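Local coordinates for hypothetical protein TM0723 (Thermotoga maritima, PDB 1VMJ) that is of uncharacterised function, belongs to the YjbQ (UPF0047) family and has been put forward as a putative thiamin phosphate synthase, at residues 59-67 / 129-140. Sequence-based numbering, arbitrary orientation.
Sequences TASVFINDD and EQVFYGEFDGMR. With SO4 (sulfate ion), chain C.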
# COMPACT_ATOMS: atom_id res chain seq x y z
N THR A 59 3.35 -13.08 5.66
CA THR A 59 4.80 -13.05 5.67
C THR A 59 5.38 -12.93 4.26
O THR A 59 6.55 -13.28 4.02
CB THR A 59 5.35 -14.32 6.31
OG1 THR A 59 4.75 -15.45 5.68
CG2 THR A 59 5.04 -14.33 7.78
N ALA A 60 4.58 -12.42 3.34
CA ALA A 60 5.00 -12.23 1.97
C ALA A 60 4.30 -11.03 1.37
O ALA A 60 3.35 -10.47 1.92
CB ALA A 60 4.71 -13.47 1.18
N SER A 61 4.83 -10.59 0.23
CA SER A 61 4.39 -9.35 -0.43
C SER A 61 4.11 -9.55 -1.89
O SER A 61 4.66 -10.44 -2.51
CB SER A 61 5.50 -8.29 -0.35
OG SER A 61 5.72 -7.89 0.99
N VAL A 62 3.27 -8.67 -2.43
CA VAL A 62 3.22 -8.41 -3.87
C VAL A 62 3.48 -6.92 -4.07
O VAL A 62 2.89 -6.08 -3.41
CB VAL A 62 1.91 -8.82 -4.49
CG1 VAL A 62 1.86 -8.41 -5.94
CG2 VAL A 62 1.71 -10.32 -4.37
N PHE A 63 4.44 -6.59 -4.93
CA PHE A 63 4.87 -5.21 -5.14
C PHE A 63 5.33 -5.06 -6.56
O PHE A 63 5.53 -6.05 -7.29
CB PHE A 63 5.97 -4.80 -4.15
CG PHE A 63 7.28 -5.55 -4.35
CD1 PHE A 63 7.51 -6.80 -3.78
CD2 PHE A 63 8.28 -5.01 -5.13
CE1 PHE A 63 8.70 -7.50 -4.02
CE2 PHE A 63 9.47 -5.67 -5.32
CZ PHE A 63 9.67 -6.93 -4.77
N ILE A 64 5.46 -3.80 -6.96
CA ILE A 64 5.95 -3.44 -8.28
C ILE A 64 7.27 -2.68 -8.15
O ILE A 64 7.36 -1.68 -7.43
CB ILE A 64 4.94 -2.60 -9.07
CG1 ILE A 64 3.83 -3.54 -9.59
CG2 ILE A 64 5.59 -1.91 -10.25
CD1 ILE A 64 2.57 -2.88 -10.03
N ASN A 65 8.29 -3.14 -8.88
CA ASN A 65 9.52 -2.38 -8.97
C ASN A 65 10.36 -2.91 -10.13
O ASN A 65 9.83 -3.52 -11.01
CB ASN A 65 10.25 -2.33 -7.62
CG ASN A 65 10.92 -0.98 -7.40
OD1 ASN A 65 11.92 -0.68 -8.06
ND2 ASN A 65 10.30 -0.11 -6.60
N ASP A 66 11.66 -2.66 -10.12
CA ASP A 66 12.52 -3.03 -11.25
C ASP A 66 12.92 -4.49 -11.20
O ASP A 66 13.19 -5.02 -10.12
CB ASP A 66 13.81 -2.19 -11.18
CG ASP A 66 14.49 -2.00 -12.53
OD1 ASP A 66 14.04 -2.49 -13.59
OD2 ASP A 66 15.52 -1.29 -12.51
N ASP A 67 13.01 -5.12 -12.36
CA ASP A 67 13.64 -6.43 -12.46
C ASP A 67 15.11 -6.24 -12.83
O ASP A 67 15.50 -6.28 -13.99
CB ASP A 67 12.93 -7.32 -13.49
CG ASP A 67 13.27 -8.80 -13.34
OD1 ASP A 67 14.09 -9.16 -12.46
OD2 ASP A 67 12.73 -9.61 -14.12
N GLU A 129 7.70 -0.94 -14.93
CA GLU A 129 6.93 -1.63 -13.91
C GLU A 129 6.91 -3.13 -14.14
O GLU A 129 6.48 -3.60 -15.20
CB GLU A 129 5.49 -1.13 -13.84
CG GLU A 129 5.35 0.30 -13.38
CD GLU A 129 3.91 0.65 -13.06
OE1 GLU A 129 3.17 1.02 -13.99
OE2 GLU A 129 3.50 0.53 -11.88
N GLN A 130 7.38 -3.87 -13.14
CA GLN A 130 7.25 -5.31 -13.12
C GLN A 130 6.69 -5.74 -11.79
O GLN A 130 7.00 -5.15 -10.76
CB GLN A 130 8.61 -5.97 -13.34
CG GLN A 130 9.22 -5.77 -14.72
CD GLN A 130 8.58 -6.60 -15.80
OE1 GLN A 130 8.72 -7.81 -15.82
NE2 GLN A 130 7.81 -5.96 -16.66
N VAL A 131 5.85 -6.77 -11.80
CA VAL A 131 5.19 -7.23 -10.58
C VAL A 131 5.95 -8.43 -10.02
O VAL A 131 6.31 -9.36 -10.74
CB VAL A 131 3.74 -7.67 -10.85
CG1 VAL A 131 3.02 -7.92 -9.52
CG2 VAL A 131 2.98 -6.64 -11.68
N PHE A 132 6.20 -8.36 -8.72
CA PHE A 132 6.93 -9.37 -7.96
C PHE A 132 6.15 -9.95 -6.82
O PHE A 132 5.39 -9.25 -6.13
CB PHE A 132 8.22 -8.76 -7.39
CG PHE A 132 9.22 -8.47 -8.44
CD1 PHE A 132 9.24 -7.23 -9.08
CD2 PHE A 132 10.10 -9.44 -8.85
CE1 PHE A 132 10.14 -6.98 -10.10
CE2 PHE A 132 10.99 -9.18 -9.89
CZ PHE A 132 10.98 -7.94 -10.50
N TYR A 133 6.38 -11.25 -6.62
CA TYR A 133 6.09 -11.91 -5.37
C TYR A 133 7.35 -11.80 -4.54
O TYR A 133 8.43 -12.20 -4.98
CB TYR A 133 5.74 -13.40 -5.58
CG TYR A 133 5.43 -14.14 -4.31
CD1 TYR A 133 4.43 -13.69 -3.46
CD2 TYR A 133 6.16 -15.27 -3.93
CE1 TYR A 133 4.13 -14.36 -2.28
CE2 TYR A 133 5.86 -15.96 -2.75
CZ TYR A 133 4.85 -15.48 -1.93
OH TYR A 133 4.56 -16.12 -0.77
N GLY A 134 7.21 -11.23 -3.35
CA GLY A 134 8.29 -11.11 -2.40
C GLY A 134 8.09 -12.09 -1.27
O GLY A 134 7.25 -11.89 -0.38
N GLU A 135 8.82 -13.18 -1.32
CA GLU A 135 8.74 -14.20 -0.29
C GLU A 135 9.71 -13.88 0.84
O GLU A 135 10.89 -13.73 0.58
CB GLU A 135 9.11 -15.57 -0.89
CG GLU A 135 9.02 -16.72 0.10
CD GLU A 135 7.63 -16.85 0.66
OE1 GLU A 135 6.78 -17.50 0.00
OE2 GLU A 135 7.39 -16.28 1.74
N PHE A 136 9.21 -13.79 2.08
CA PHE A 136 10.08 -13.57 3.23
C PHE A 136 10.12 -14.72 4.22
O PHE A 136 10.87 -14.68 5.18
CB PHE A 136 9.71 -12.24 3.90
CG PHE A 136 9.79 -11.08 2.95
CD1 PHE A 136 11.00 -10.77 2.36
CD2 PHE A 136 8.68 -10.35 2.59
CE1 PHE A 136 11.09 -9.74 1.45
CE2 PHE A 136 8.78 -9.32 1.68
CZ PHE A 136 10.01 -9.04 1.11
N ASP A 137 9.28 -15.73 4.01
CA ASP A 137 9.28 -16.94 4.85
C ASP A 137 8.81 -18.14 4.02
O ASP A 137 7.73 -18.69 4.23
CB ASP A 137 8.41 -16.74 6.09
CG ASP A 137 8.39 -17.97 7.01
OD1 ASP A 137 9.46 -18.65 7.12
OD2 ASP A 137 7.32 -18.28 7.58
N GLY A 138 9.67 -18.51 3.09
CA GLY A 138 9.33 -19.50 2.06
C GLY A 138 9.64 -20.94 2.42
O GLY A 138 9.59 -21.31 3.58
N MET A 139 9.94 -21.74 1.40
CA MET A 139 10.15 -23.19 1.58
C MET A 139 8.90 -23.90 2.07
O MET A 139 8.98 -24.93 2.74
CB MET A 139 11.34 -23.49 2.49
CG MET A 139 12.58 -22.77 2.03
SD MET A 139 14.06 -23.09 3.00
CE MET A 139 13.58 -22.57 4.63
N ARG A 140 7.74 -23.37 1.71
CA ARG A 140 6.45 -23.99 1.99
C ARG A 140 5.48 -23.41 0.98
O ARG A 140 5.72 -22.32 0.46
CB ARG A 140 6.01 -23.72 3.41
CG ARG A 140 5.88 -22.26 3.78
CD ARG A 140 5.52 -22.11 5.24
NE ARG A 140 5.59 -20.73 5.74
CZ ARG A 140 4.56 -19.91 5.88
NH1 ARG A 140 3.33 -20.30 5.56
NH2 ARG A 140 4.75 -18.69 6.33
S SO4 C . 1.38 -17.11 6.94
O1 SO4 C . 1.25 -18.49 6.51
O2 SO4 C . 1.39 -17.00 8.39
O3 SO4 C . 0.23 -16.32 6.47
O4 SO4 C . 2.59 -16.61 6.35
O HOH W 1 11.89 -7.87 -16.98
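Strands 60-65 and 130-135 pair as an antiparallel ladder in the small three-stranded sheet, with strand 29-32 on the far side of 130-135. Phe63 and Phe132 form a hydrogen-bonded pair: Phe132 N reaches Phe63 O at 2.8 Å, nearly straight at 171°, and Phe63 N returns to Phe132 O. On the face turned to helix 101-110, Phe63 holds CG between its backbone N and carbonyl carbon (chi1 66°), which swings the ring over its neighbour. Phe132 CB sits over one face of that ring, 3.8 Å from its centroid, in a CH-pi contact. The two ring planes lie 19° apart, offset so far that little of one covers the other. Gly134 CA meets the edge of the Phe63 ring 4.0 Å from CE1, where a side chain would be tight. The Phe132 ring is met at its edge by Asn65 O, 3.6 Å from CE1, and by Asp67 CB. Cutting Phe132 back to an alanine is likely to open a gap beside Asp67 CB and leave the Phe63 ring with only the CB contact from this residue. On the opposite face Val62, Ile64 and Val131 pack against strand 113-119. At the far end Thr59 OG1 and Arg140 NH2 both bond to O4 of a sulfate, probably from the crystallisation liquor, and Asp137 OD2 salt-bridges Arg140 NH2 at 2.9 Å. This twisted antiparallel strand pair thus ends at a site consistent with an anion pocket, beside His104 and Asn100 of the sodium site.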